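Long-range contacts in acyl-CoA dehydrogenase domain protein Tcur3483 (Thermomonospora curvata, PDB 6WY9), which binds FAD and probably oxidises CH-CH groups of its substrates, as acyl-CoA dehydrogenases do: residues V141-Y146 against S179-A184; G173-T178 against T231-V236; I187-R192 against I206-D211. All coordinates share one frame; numbering follows the deposited sequence.

Contact 1: residues V141-Y146 against S179-A184; sequences VFAIGY and SGANTA. With FDA (dihydroflavine-adenine dinucleotide), chain C.
A143 and V141 press against A184 where strand 142-145 of the acyl-CoA dehydrogenase beta domain meets the loop S179-A184, and together the strand and loop grip the pyrimidine end of the reduced flavin.

Small groups make the apolar packing. A143 CB sits 3.8 Å from A184 CB. A143 CB also lies 3.3 Å from S179 O, and A181 CB closes in from further along the loop. Chi1 of V141 (165°) puts CG1 opposite the backbone N and alongside A184. The loop curls back on itself through a T183 N to G180 O hydrogen bond.

No hydrogen bond runs directly between the segments; one water does the joining. It accepts from I144 N and donates to S179 O and to flavin O4.

The flavin is read mostly by backbone atoms. Its N3 donates to I144 O at 2.8 Å and 157°, Y146 N donates to O2, and S179 N donates to O4 over 3.2 Å. Within 141-146, I144 CG2 lies over one face of the Y146 ring, 3.4 Å above the plane. S179 OG makes a weak bond to O4 and lies 2.9 Å from flavin N5.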
loop_
_atom_site.group_PDB
_atom_site.type_symbol
_atom_site.label_atom_id
_atom_site.label_comp_id
_atom_site.label_asym_id
_atom_site.label_seq_id
_atom_site.Cartn_x
_atom_site.Cartn_y
_atom_site.Cartn_z
ATOM N N VAL A 141 27.367 6.640 -31.333
ATOM C CA VAL A 141 26.261 6.402 -30.414
ATOM C C VAL A 141 25.465 5.206 -30.913
ATOM O O VAL A 141 25.306 5.017 -32.125
ATOM C CB VAL A 141 25.362 7.648 -30.247
ATOM C CG1 VAL A 141 24.008 7.280 -29.589
ATOM C CG2 VAL A 141 26.084 8.727 -29.414
ATOM N N PHE A 142 24.995 4.382 -29.972
ATOM C CA PHE A 142 24.266 3.153 -30.236
ATOM C C PHE A 142 22.833 3.293 -29.769
ATOM O O PHE A 142 22.550 4.020 -28.818
ATOM C CB PHE A 142 24.870 1.949 -29.506
ATOM C CG PHE A 142 25.968 1.231 -30.282
ATOM C CD1 PHE A 142 27.246 1.746 -30.322
ATOM C CD2 PHE A 142 25.714 0.022 -30.948
ATOM C CE1 PHE A 142 28.266 1.086 -31.034
ATOM C CE2 PHE A 142 26.724 -0.643 -31.648
ATOM C CZ PHE A 142 28.007 -0.097 -31.683
ATOM N N ALA A 143 21.936 2.546 -30.404
ATOM C CA ALA A 143 20.580 2.395 -29.905
ATOM C C ALA A 143 20.291 0.900 -29.741
ATOM O O ALA A 143 20.872 0.063 -30.438
ATOM C CB ALA A 143 19.570 3.108 -30.846
ATOM N N ILE A 144 19.422 0.556 -28.782
ATOM C CA ILE A 144 19.148 -0.846 -28.452
ATOM C C ILE A 144 17.944 -1.329 -29.254
ATOM O O ILE A 144 16.828 -0.813 -29.089
ATOM C CB ILE A 144 18.879 -1.053 -26.950
ATOM C CG1 ILE A 144 20.058 -0.626 -26.071
ATOM C CG2 ILE A 144 18.601 -2.555 -26.715
ATOM C CD1 ILE A 144 21.345 -1.393 -26.375
ATOM N N GLY A 145 18.142 -2.376 -30.042
ATOM C CA GLY A 145 17.062 -2.938 -30.829
ATOM C C GLY A 145 16.590 -4.292 -30.329
ATOM O O GLY A 145 16.929 -5.317 -30.927
ATOM N N TYR A 146 15.825 -4.324 -29.226
ATOM C CA TYR A 146 15.284 -5.589 -28.716
ATOM C C TYR A 146 13.806 -5.768 -29.053
ATOM O O TYR A 146 13.417 -6.704 -29.774
ATOM C CB TYR A 146 15.468 -5.661 -27.198
ATOM C CG TYR A 146 16.897 -5.793 -26.732
ATOM C CD1 TYR A 146 17.912 -6.178 -27.601
ATOM C CD2 TYR A 146 17.220 -5.531 -25.410
ATOM C CE1 TYR A 146 19.211 -6.287 -27.151
ATOM C CE2 TYR A 146 18.486 -5.649 -24.969
ATOM C CZ TYR A 146 19.483 -6.011 -25.828
ATOM O OH TYR A 146 20.755 -6.114 -25.316
ATOM N N SER A 179 14.727 3.660 -28.638
ATOM C CA SER A 179 15.138 5.001 -28.228
ATOM C C SER A 179 16.460 5.375 -28.861
ATOM O O SER A 179 17.420 4.595 -28.824
ATOM C CB SER A 179 15.305 5.136 -26.707
ATOM O OG SER A 179 14.233 4.555 -26.033
ATOM N N GLY A 180 16.522 6.615 -29.339
ATOM C CA GLY A 180 17.692 7.178 -29.966
ATOM C C GLY A 180 17.956 6.698 -31.386
ATOM O O GLY A 180 18.971 7.094 -31.967
ATOM N N ALA A 181 17.109 5.847 -31.967
ATOM C CA ALA A 181 17.462 5.326 -33.286
ATOM C C ALA A 181 17.606 6.452 -34.304
ATOM O O ALA A 181 18.366 6.315 -35.262
ATOM C CB ALA A 181 16.445 4.294 -33.779
ATOM N N ASN A 182 16.880 7.561 -34.114
ATOM C CA ASN A 182 16.950 8.711 -35.019
ATOM C C ASN A 182 18.263 9.482 -34.902
ATOM O O ASN A 182 18.604 10.243 -35.818
ATOM C CB ASN A 182 15.774 9.664 -34.754
ATOM C CG ASN A 182 15.673 10.099 -33.269
ATOM O OD1 ASN A 182 15.841 9.296 -32.354
ATOM N ND2 ASN A 182 15.397 11.377 -33.044
ATOM N N THR A 183 19.000 9.315 -33.796
ATOM C CA THR A 183 20.253 10.038 -33.579
ATOM C C THR A 183 21.459 9.127 -33.467
ATOM O O THR A 183 22.575 9.633 -33.371
ATOM C CB THR A 183 20.186 10.910 -32.298
ATOM O OG1 THR A 183 20.023 10.086 -31.133
ATOM C CG2 THR A 183 19.029 11.884 -32.368
ATOM N N ALA A 184 21.270 7.814 -33.460
ATOM C CA ALA A 184 22.354 6.855 -33.321
ATOM C C ALA A 184 23.029 6.582 -34.670
ATOM O O ALA A 184 22.459 6.811 -35.741
ATOM C CB ALA A 184 21.838 5.539 -32.729
HETATM P PA FDA C . 4.008 -6.220 -22.745
HETATM O O1A FDA C . 2.753 -6.177 -23.558
HETATM O O2A FDA C . 4.989 -7.390 -22.924
HETATM O O5B FDA C . 3.561 -6.357 -21.117
HETATM C C5B FDA C . 2.720 -5.276 -20.816
HETATM C C4B FDA C . 2.407 -5.370 -19.310
HETATM O O4B FDA C . 1.904 -6.773 -19.089
HETATM C C3B FDA C . 3.658 -5.339 -18.430
HETATM O O3B FDA C . 4.005 -4.058 -18.052
HETATM C C2B FDA C . 3.174 -6.081 -17.197
HETATM O O2B FDA C . 2.205 -5.317 -16.382
HETATM C C1B FDA C . 2.348 -7.266 -17.785
HETATM N N9A FDA C . 3.087 -8.521 -17.914
HETATM C C8A FDA C . 3.897 -8.963 -18.979
HETATM N N7A FDA C . 4.361 -10.192 -18.784
HETATM C C5A FDA C . 3.854 -10.575 -17.561
HETATM C C6A FDA C . 4.026 -11.754 -16.820
HETATM N N6A FDA C . 4.777 -12.774 -17.277
HETATM N N1A FDA C . 3.425 -11.898 -15.619
HETATM C C2A FDA C . 2.685 -10.823 -15.219
HETATM N N3A FDA C . 2.436 -9.628 -15.810
HETATM C C4A FDA C . 3.042 -9.550 -17.005
HETATM N N1 FDA C . 13.016 -1.408 -26.062
HETATM C C2 FDA C . 14.141 -1.606 -26.889
HETATM O O2 FDA C . 14.292 -2.690 -27.496
HETATM N N3 FDA C . 15.037 -0.547 -26.970
HETATM C C4 FDA C . 14.884 0.690 -26.301
HETATM O O4 FDA C . 15.719 1.571 -26.457
HETATM C C4X FDA C . 13.706 0.806 -25.482
HETATM N N5 FDA C . 13.479 1.996 -24.790
HETATM C C5X FDA C . 12.192 2.298 -24.432
HETATM C C6 FDA C . 11.827 3.561 -24.144
HETATM C C7 FDA C . 10.478 3.832 -23.803
HETATM C C7M FDA C . 10.133 5.176 -23.513
HETATM C C8 FDA C . 9.548 2.862 -23.730
HETATM C C8M FDA C . 8.144 3.140 -23.365
HETATM C C9 FDA C . 9.926 1.556 -23.994
HETATM C C9A FDA C . 11.241 1.285 -24.357
HETATM N N10 FDA C . 11.647 -0.033 -24.626
HETATM C C10 FDA C . 12.808 -0.195 -25.388
HETATM C "C1'" FDA C . 10.614 -1.108 -24.661
HETATM C "C2'" FDA C . 10.513 -1.863 -23.307
HETATM O "O2'" FDA C . 11.584 -2.660 -23.126
HETATM C "C3'" FDA C . 9.144 -2.674 -23.431
HETATM O "O3'" FDA C . 8.036 -1.797 -23.392
HETATM C "C4'" FDA C . 9.054 -3.742 -22.351
HETATM O "O4'" FDA C . 9.993 -4.715 -22.655
HETATM C "C5'" FDA C . 7.588 -4.251 -22.288
HETATM O "O5'" FDA C . 7.291 -4.841 -23.519
HETATM P P FDA C . 5.786 -4.392 -23.983
HETATM O O1P FDA C . 5.820 -2.941 -24.011
HETATM O O2P FDA C . 5.464 -5.178 -25.244
HETATM O O3P FDA C . 4.709 -4.797 -22.786
HETATM O O HOH W 1 17.998 2.408 -27.278
#

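Contact 2: residues G173-T178 against T231-V236. With FDA (dihydroflavine-adenine dinucleotide), chain C.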
loop_
_atom_site.group_PDB
_atom_site.type_symbol
_atom_site.label_atom_id
_atom_site.label_comp_id
_atom_site.label_asym_id
_atom_site.label_seq_id
_atom_site.Cartn_x
_atom_site.Cartn_y
_atom_site.Cartn_z
ATOM N N GLY A 173 12.881 -7.453 -40.537
ATOM C CA GLY A 173 11.969 -7.385 -39.408
ATOM C C GLY A 173 11.767 -5.934 -39.028
ATOM O O GLY A 173 11.995 -5.031 -39.836
ATOM N N SER A 174 11.376 -5.736 -37.780
ATOM C CA SER A 174 11.172 -4.395 -37.248
ATOM C C SER A 174 11.299 -4.451 -35.734
ATOM O O SER A 174 11.173 -5.517 -35.129
ATOM C CB SER A 174 9.797 -3.863 -37.630
ATOM O OG SER A 174 8.862 -4.515 -36.800
ATOM N N LYS A 175 11.530 -3.280 -35.124
ATOM C CA LYS A 175 11.577 -3.134 -33.677
ATOM C C LYS A 175 10.739 -1.917 -33.284
ATOM O O LYS A 175 10.418 -1.067 -34.111
ATOM C CB LYS A 175 13.019 -2.974 -33.152
ATOM C CG LYS A 175 13.962 -4.151 -33.508
ATOM C CD LYS A 175 13.702 -5.389 -32.624
ATOM C CE LYS A 175 14.536 -6.600 -33.113
ATOM N NZ LYS A 175 14.468 -7.771 -32.150
ATOM N N ILE A 176 10.401 -1.821 -32.014
ATOM C CA ILE A 176 9.514 -0.754 -31.573
ATOM C C ILE A 176 10.069 -0.175 -30.283
ATOM O O ILE A 176 10.686 -0.875 -29.472
ATOM C CB ILE A 176 8.044 -1.267 -31.420
ATOM C CG1 ILE A 176 7.099 -0.123 -31.001
ATOM C CG2 ILE A 176 7.988 -2.394 -30.402
ATOM C CD1 ILE A 176 5.634 -0.280 -31.465
ATOM N N PHE A 177 9.874 1.130 -30.095
ATOM C CA PHE A 177 10.431 1.845 -28.945
ATOM C C PHE A 177 11.971 1.822 -28.944
ATOM O O PHE A 177 12.618 1.770 -27.887
ATOM C CB PHE A 177 9.891 1.325 -27.590
ATOM C CG PHE A 177 8.405 1.160 -27.547
ATOM C CD1 PHE A 177 7.563 2.254 -27.681
ATOM C CD2 PHE A 177 7.838 -0.106 -27.394
ATOM C CE1 PHE A 177 6.159 2.085 -27.691
ATOM C CE2 PHE A 177 6.431 -0.283 -27.375
ATOM C CZ PHE A 177 5.597 0.825 -27.526
ATOM N N THR A 178 12.566 1.926 -30.123
ATOM C CA THR A 178 14.023 1.977 -30.263
ATOM C C THR A 178 14.488 3.386 -29.928
ATOM O O THR A 178 14.694 4.202 -30.825
ATOM C CB THR A 178 14.443 1.618 -31.688
ATOM O OG1 THR A 178 13.717 0.464 -32.154
ATOM C CG2 THR A 178 15.930 1.335 -31.738
ATOM N N THR A 231 11.709 1.061 -35.676
ATOM C CA THR A 231 12.725 0.921 -36.699
ATOM C C THR A 231 12.358 -0.261 -37.573
ATOM O O THR A 231 11.697 -1.202 -37.116
ATOM C CB THR A 231 14.138 0.763 -36.096
ATOM O OG1 THR A 231 14.141 -0.264 -35.084
ATOM C CG2 THR A 231 14.614 2.116 -35.481
ATOM N N TYR A 232 12.741 -0.171 -38.844
ATOM C CA TYR A 232 12.389 -1.144 -39.874
ATOM C C TYR A 232 13.644 -1.598 -40.602
ATOM O O TYR A 232 14.522 -0.782 -40.896
ATOM C CB TYR A 232 11.373 -0.552 -40.890
ATOM C CG TYR A 232 10.150 -0.028 -40.178
ATOM C CD1 TYR A 232 9.106 -0.880 -39.841
ATOM C CD2 TYR A 232 10.063 1.306 -39.787
ATOM C CE1 TYR A 232 8.000 -0.419 -39.153
ATOM C CE2 TYR A 232 8.941 1.782 -39.094
ATOM C CZ TYR A 232 7.921 0.912 -38.784
ATOM O OH TYR A 232 6.805 1.348 -38.098
ATOM N N TYR A 233 13.706 -2.906 -40.904
ATOM C CA TYR A 233 14.859 -3.547 -41.549
ATOM C C TYR A 233 14.322 -4.384 -42.699
ATOM O O TYR A 233 13.687 -5.425 -42.481
ATOM C CB TYR A 233 15.662 -4.405 -40.562
ATOM C CG TYR A 233 15.908 -3.664 -39.267
ATOM C CD1 TYR A 233 14.936 -3.624 -38.284
ATOM C CD2 TYR A 233 17.097 -2.968 -39.053
ATOM C CE1 TYR A 233 15.146 -2.912 -37.081
ATOM C CE2 TYR A 233 17.312 -2.273 -37.906
ATOM C CZ TYR A 233 16.336 -2.242 -36.914
ATOM O OH TYR A 233 16.541 -1.530 -35.778
ATOM N N SER A 234 14.565 -3.916 -43.913
ATOM C CA SER A 234 14.027 -4.520 -45.122
ATOM C C SER A 234 15.210 -4.893 -46.007
ATOM O O SER A 234 15.784 -4.030 -46.678
ATOM C CB SER A 234 13.075 -3.553 -45.804
ATOM O OG SER A 234 12.422 -4.199 -46.868
ATOM N N GLY A 235 15.603 -6.166 -45.969
ATOM C CA GLY A 235 16.720 -6.623 -46.774
ATOM C C GLY A 235 18.043 -6.033 -46.375
ATOM O O GLY A 235 18.984 -6.058 -47.169
ATOM N N VAL A 236 18.150 -5.496 -45.158
ATOM C CA VAL A 236 19.398 -4.872 -44.737
ATOM C C VAL A 236 20.515 -5.904 -44.732
ATOM O O VAL A 236 20.357 -7.018 -44.221
ATOM C CB VAL A 236 19.260 -4.240 -43.347
ATOM C CG1 VAL A 236 20.595 -3.642 -42.930
ATOM C CG2 VAL A 236 18.159 -3.197 -43.340
HETATM P PA FDA C . 4.008 -6.220 -22.745
HETATM O O1A FDA C . 2.753 -6.177 -23.558
HETATM O O2A FDA C . 4.989 -7.390 -22.924
HETATM O O5B FDA C . 3.561 -6.357 -21.117
HETATM C C5B FDA C . 2.720 -5.276 -20.816
HETATM C C4B FDA C . 2.407 -5.370 -19.310
HETATM O O4B FDA C . 1.904 -6.773 -19.089
HETATM C C3B FDA C . 3.658 -5.339 -18.430
HETATM O O3B FDA C . 4.005 -4.058 -18.052
HETATM C C2B FDA C . 3.174 -6.081 -17.197
HETATM O O2B FDA C . 2.205 -5.317 -16.382
HETATM C C1B FDA C . 2.348 -7.266 -17.785
HETATM N N9A FDA C . 3.087 -8.521 -17.914
HETATM C C8A FDA C . 3.897 -8.963 -18.979
HETATM N N7A FDA C . 4.361 -10.192 -18.784
HETATM C C5A FDA C . 3.854 -10.575 -17.561
HETATM C C6A FDA C . 4.026 -11.754 -16.820
HETATM N N6A FDA C . 4.777 -12.774 -17.277
HETATM N N1A FDA C . 3.425 -11.898 -15.619
HETATM C C2A FDA C . 2.685 -10.823 -15.219
HETATM N N3A FDA C . 2.436 -9.628 -15.810
HETATM C C4A FDA C . 3.042 -9.550 -17.005
HETATM N N1 FDA C . 13.016 -1.408 -26.062
HETATM C C2 FDA C . 14.141 -1.606 -26.889
HETATM O O2 FDA C . 14.292 -2.690 -27.496
HETATM N N3 FDA C . 15.037 -0.547 -26.970
HETATM C C4 FDA C . 14.884 0.690 -26.301
HETATM O O4 FDA C . 15.719 1.571 -26.457
HETATM C C4X FDA C . 13.706 0.806 -25.482
HETATM N N5 FDA C . 13.479 1.996 -24.790
HETATM C C5X FDA C . 12.192 2.298 -24.432
HETATM C C6 FDA C . 11.827 3.561 -24.144
HETATM C C7 FDA C . 10.478 3.832 -23.803
HETATM C C7M FDA C . 10.133 5.176 -23.513
HETATM C C8 FDA C . 9.548 2.862 -23.730
HETATM C C8M FDA C . 8.144 3.140 -23.365
HETATM C C9 FDA C . 9.926 1.556 -23.994
HETATM C C9A FDA C . 11.241 1.285 -24.357
HETATM N N10 FDA C . 11.647 -0.033 -24.626
HETATM C C10 FDA C . 12.808 -0.195 -25.388
HETATM C "C1'" FDA C . 10.614 -1.108 -24.661
HETATM C "C2'" FDA C . 10.513 -1.863 -23.307
HETATM O "O2'" FDA C . 11.584 -2.660 -23.126
HETATM C "C3'" FDA C . 9.144 -2.674 -23.431
HETATM O "O3'" FDA C . 8.036 -1.797 -23.392
HETATM C "C4'" FDA C . 9.054 -3.742 -22.351
HETATM O "O4'" FDA C . 9.993 -4.715 -22.655
HETATM C "C5'" FDA C . 7.588 -4.251 -22.288
HETATM O "O5'" FDA C . 7.291 -4.841 -23.519
HETATM P P FDA C . 5.786 -4.392 -23.983
HETATM O O1P FDA C . 5.820 -2.941 -24.011
HETATM O O2P FDA C . 5.464 -5.178 -25.244
HETATM O O3P FDA C . 4.709 -4.797 -22.786
#
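T231 and Y233 lie against K175, T178 and G173 across the two inner strands, 168-176 and 227-239, of the four-stranded antiparallel sheet in the beta domain. G173 pairs with Y233 and K175 with T231 as hydrogen-bonded pairs, with S174 and Y232 a non-hydrogen-bonded pair between them; four N-H...O bonds of 2.9 Å from N to O tie G173 to Y233 and K175 to T231.

T231 is the polar hub. With chi1 at 50°, its OG1 stands between the backbone N and the carbonyl carbon, and there it meets two hydroxyls: T178 OG1 at 3.0 Å and Y233 OH at 2.8 Å. These bonds tie the loop residue T178, just past strand 168-176, to the neighbouring strand and fix the tyrosine's tip. The methyl T231 CG2 packs on T178 CB, 3.8 Å away.

Y233 lays its ring along the strand on the same face of the sheet as T231. G173 brings no side chain, and its backbone and S174 CA meet the ring at its edge. K175 crosses the tyrosine at about a right angle, CG 4.0 Å from Y233 CE1. Its chain bends at chi2 (-76°) and then runs on extended, delivering NZ to A190 O, Y146 O and a salt bridge with E148.

On the other face, Y232 CD1 touches S174 CB. Past the strand end the chain reaches the cofactor, where F177 CB lies 3.5 Å from flavin C9A.

Contact 3: residues I187-R192 against I206-D211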
loop_
_atom_site.group_PDB
_atom_site.type_symbol
_atom_site.label_atom_id
_atom_site.label_comp_id
_atom_site.label_asym_id
_atom_site.label_seq_id
_atom_site.Cartn_x
_atom_site.Cartn_y
_atom_site.Cartn_z
ATOM N N ILE A 187 22.649 0.303 -34.525
ATOM C CA ILE A 187 21.672 -0.423 -33.727
ATOM C C ILE A 187 22.333 -1.681 -33.178
ATOM O O ILE A 187 22.976 -2.441 -33.921
ATOM C CB ILE A 187 20.415 -0.782 -34.547
ATOM C CG1 ILE A 187 19.944 0.420 -35.372
ATOM C CG2 ILE A 187 19.294 -1.241 -33.625
ATOM C CD1 ILE A 187 19.402 1.618 -34.539
ATOM N N TRP A 188 22.177 -1.897 -31.875
ATOM C CA TRP A 188 22.544 -3.158 -31.238
ATOM C C TRP A 188 21.322 -4.059 -31.376
ATOM O O TRP A 188 20.374 -3.947 -30.605
ATOM C CB TRP A 188 22.917 -2.884 -29.794
ATOM C CG TRP A 188 23.139 -3.999 -28.876
ATOM C CD1 TRP A 188 22.207 -4.612 -28.095
ATOM C CD2 TRP A 188 24.412 -4.562 -28.512
ATOM N NE1 TRP A 188 22.819 -5.543 -27.274
ATOM C CE2 TRP A 188 24.169 -5.539 -27.523
ATOM C CE3 TRP A 188 25.726 -4.344 -28.943
ATOM C CZ2 TRP A 188 25.189 -6.309 -26.965
ATOM C CZ3 TRP A 188 26.740 -5.102 -28.383
ATOM C CH2 TRP A 188 26.465 -6.074 -27.407
ATOM N N LEU A 189 21.324 -4.933 -32.391
ATOM C CA LEU A 189 20.088 -5.549 -32.875
ATOM C C LEU A 189 20.024 -7.033 -32.521
ATOM O O LEU A 189 20.889 -7.818 -32.937
ATOM C CB LEU A 189 19.934 -5.359 -34.381
ATOM C CG LEU A 189 18.587 -5.805 -34.952
ATOM C CD1 LEU A 189 17.470 -4.850 -34.506
ATOM C CD2 LEU A 189 18.684 -5.882 -36.473
ATOM N N ALA A 190 18.962 -7.413 -31.788
ATOM C CA ALA A 190 18.689 -8.803 -31.444
ATOM C C ALA A 190 17.873 -9.441 -32.562
ATOM O O ALA A 190 16.772 -8.976 -32.857
ATOM C CB ALA A 190 17.949 -8.887 -30.112
ATOM N N CYS A 191 18.425 -10.494 -33.194
ATOM C CA CYS A 191 17.828 -11.154 -34.353
ATOM C C CYS A 191 17.734 -12.659 -34.129
ATOM O O CYS A 191 18.576 -13.261 -33.453
ATOM C CB CYS A 191 18.653 -10.955 -35.656
ATOM S SG CYS A 191 19.102 -9.280 -36.140
ATOM N N ARG A 192 16.732 -13.264 -34.764
ATOM C CA ARG A 192 16.601 -14.724 -34.866
ATOM C C ARG A 192 17.509 -15.254 -35.974
ATOM O O ARG A 192 17.268 -15.012 -37.163
ATOM C CB ARG A 192 15.150 -15.108 -35.138
ATOM C CG ARG A 192 14.907 -16.621 -35.385
ATOM C CD ARG A 192 14.778 -17.383 -34.074
ATOM N NE ARG A 192 14.033 -16.588 -33.104
ATOM C CZ ARG A 192 14.081 -16.734 -31.780
ATOM N NH1 ARG A 192 13.394 -15.904 -31.006
ATOM N NH2 ARG A 192 14.827 -17.683 -31.217
ATOM N N ILE A 206 23.492 -8.399 -33.588
ATOM C CA ILE A 206 24.176 -7.902 -34.783
ATOM C C ILE A 206 24.185 -6.371 -34.789
ATOM O O ILE A 206 23.155 -5.733 -34.520
ATOM C CB ILE A 206 23.530 -8.423 -36.085
ATOM C CG1 ILE A 206 23.291 -9.929 -35.999
ATOM C CG2 ILE A 206 24.431 -8.080 -37.268
ATOM C CD1 ILE A 206 22.776 -10.594 -37.328
ATOM N N ILE A 207 25.335 -5.778 -35.123
ATOM C CA ILE A 207 25.437 -4.320 -35.196
ATOM C C ILE A 207 25.066 -3.874 -36.604
ATOM O O ILE A 207 25.687 -4.296 -37.588
ATOM C CB ILE A 207 26.835 -3.814 -34.800
ATOM C CG1 ILE A 207 27.209 -4.300 -33.391
ATOM C CG2 ILE A 207 26.913 -2.249 -34.886
ATOM C CD1 ILE A 207 28.616 -3.864 -32.954
ATOM N N VAL A 208 24.059 -3.020 -36.701
ATOM C CA VAL A 208 23.539 -2.545 -37.973
ATOM C C VAL A 208 23.792 -1.046 -38.065
ATOM O O VAL A 208 23.319 -0.287 -37.213
ATOM C CB VAL A 208 22.040 -2.842 -38.123
ATOM C CG1 VAL A 208 21.548 -2.318 -39.477
ATOM C CG2 VAL A 208 21.774 -4.336 -37.946
ATOM N N PRO A 209 24.498 -0.565 -39.089
ATOM C CA PRO A 209 24.656 0.886 -39.254
ATOM C C PRO A 209 23.327 1.538 -39.622
ATOM O O PRO A 209 22.531 0.981 -40.386
ATOM C CB PRO A 209 25.681 0.998 -40.389
ATOM C CG PRO A 209 25.446 -0.232 -41.193
ATOM C CD PRO A 209 25.091 -1.319 -40.206
ATOM N N THR A 210 23.080 2.724 -39.054
ATOM C CA THR A 210 21.813 3.400 -39.288
ATOM C C THR A 210 21.755 4.056 -40.655
ATOM O O THR A 210 20.689 4.546 -41.039
ATOM C CB THR A 210 21.520 4.446 -38.184
ATOM O OG1 THR A 210 22.626 5.358 -38.010
ATOM C CG2 THR A 210 21.228 3.742 -36.880
ATOM N N ASP A 211 22.855 4.073 -41.395
ATOM C CA ASP A 211 22.823 4.494 -42.791
ATOM C C ASP A 211 22.678 3.318 -43.749
ATOM O O ASP A 211 22.645 3.526 -44.965
ATOM C CB ASP A 211 24.087 5.282 -43.137
ATOM C CG ASP A 211 25.344 4.475 -42.912
ATOM O OD1 ASP A 211 25.237 3.279 -42.559
ATOM O OD2 ASP A 211 26.440 5.034 -43.078
#
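V208 leans on both I187 and L189, filling the hollow between them on one face of a strongly twisted antiparallel pair; the N-to-C directions of the short strand segments make 131°, well short of the 180° of a flat antiparallel pair. I187 CB and V208 CB stand side by side, while V208 CG2 meets L189 CD2 at 3.8 Å. Chi1 of L189 (-172°) sends the chain past its own carbonyl carbon and brings the CD2 branch to V208; L189 CB rests just 3.2 Å from I206 O.

Each end of this row is closed by a further bump. I187 stretches CD1 to the methyl of T210, 3.7 Å to CG2, the two side chains crossing at about a right angle, and the T210 hydroxyl is bonded to A184 O. At the far end I206, extended along chi2, places CD1 4.1 Å from C191 SG. Y233 and I171 of the adjoining sheet pack over this apolar face.

W188 and I207 occupy the opposite face, where the W188 indole binds Y146 OH through NE1. The backbones are tied by reciprocal bonds between I187 and V208 and between L189 and I206, the shortest from I206 N to L189 O at 2.7 Å. I207 CA also comes 3.3 Å from I187 O in a C-H...O contact. The whole is a twisted beta hairpin, strands 186-192 and 203-209, within the beta-sheet middle domain of the acyl-CoA dehydrogenase fold.

The three contacts form one cluster in the middle domain, with centres about 11 Å apart for contacts 1 and 2 and about 9 Å for the other two pairs. Contacts 1 and 3 share the mixed sheet, in which strands 142-145 and 186-192 are neighbours, joined by a bond of A143 O with W188 N; contact 2 belongs to the antiparallel sheet packed against it. Along the chain, contacts 1 and 2 alternate their segments (141-146, 173-178, 179-184, 231-236), while contact 3 follows contact 1 and is nested inside the loop that contact 2 closes. Contacts 1 and 2 both touch the flavin; contact 3 does not, but its W188 meets the flavin-binding Y146.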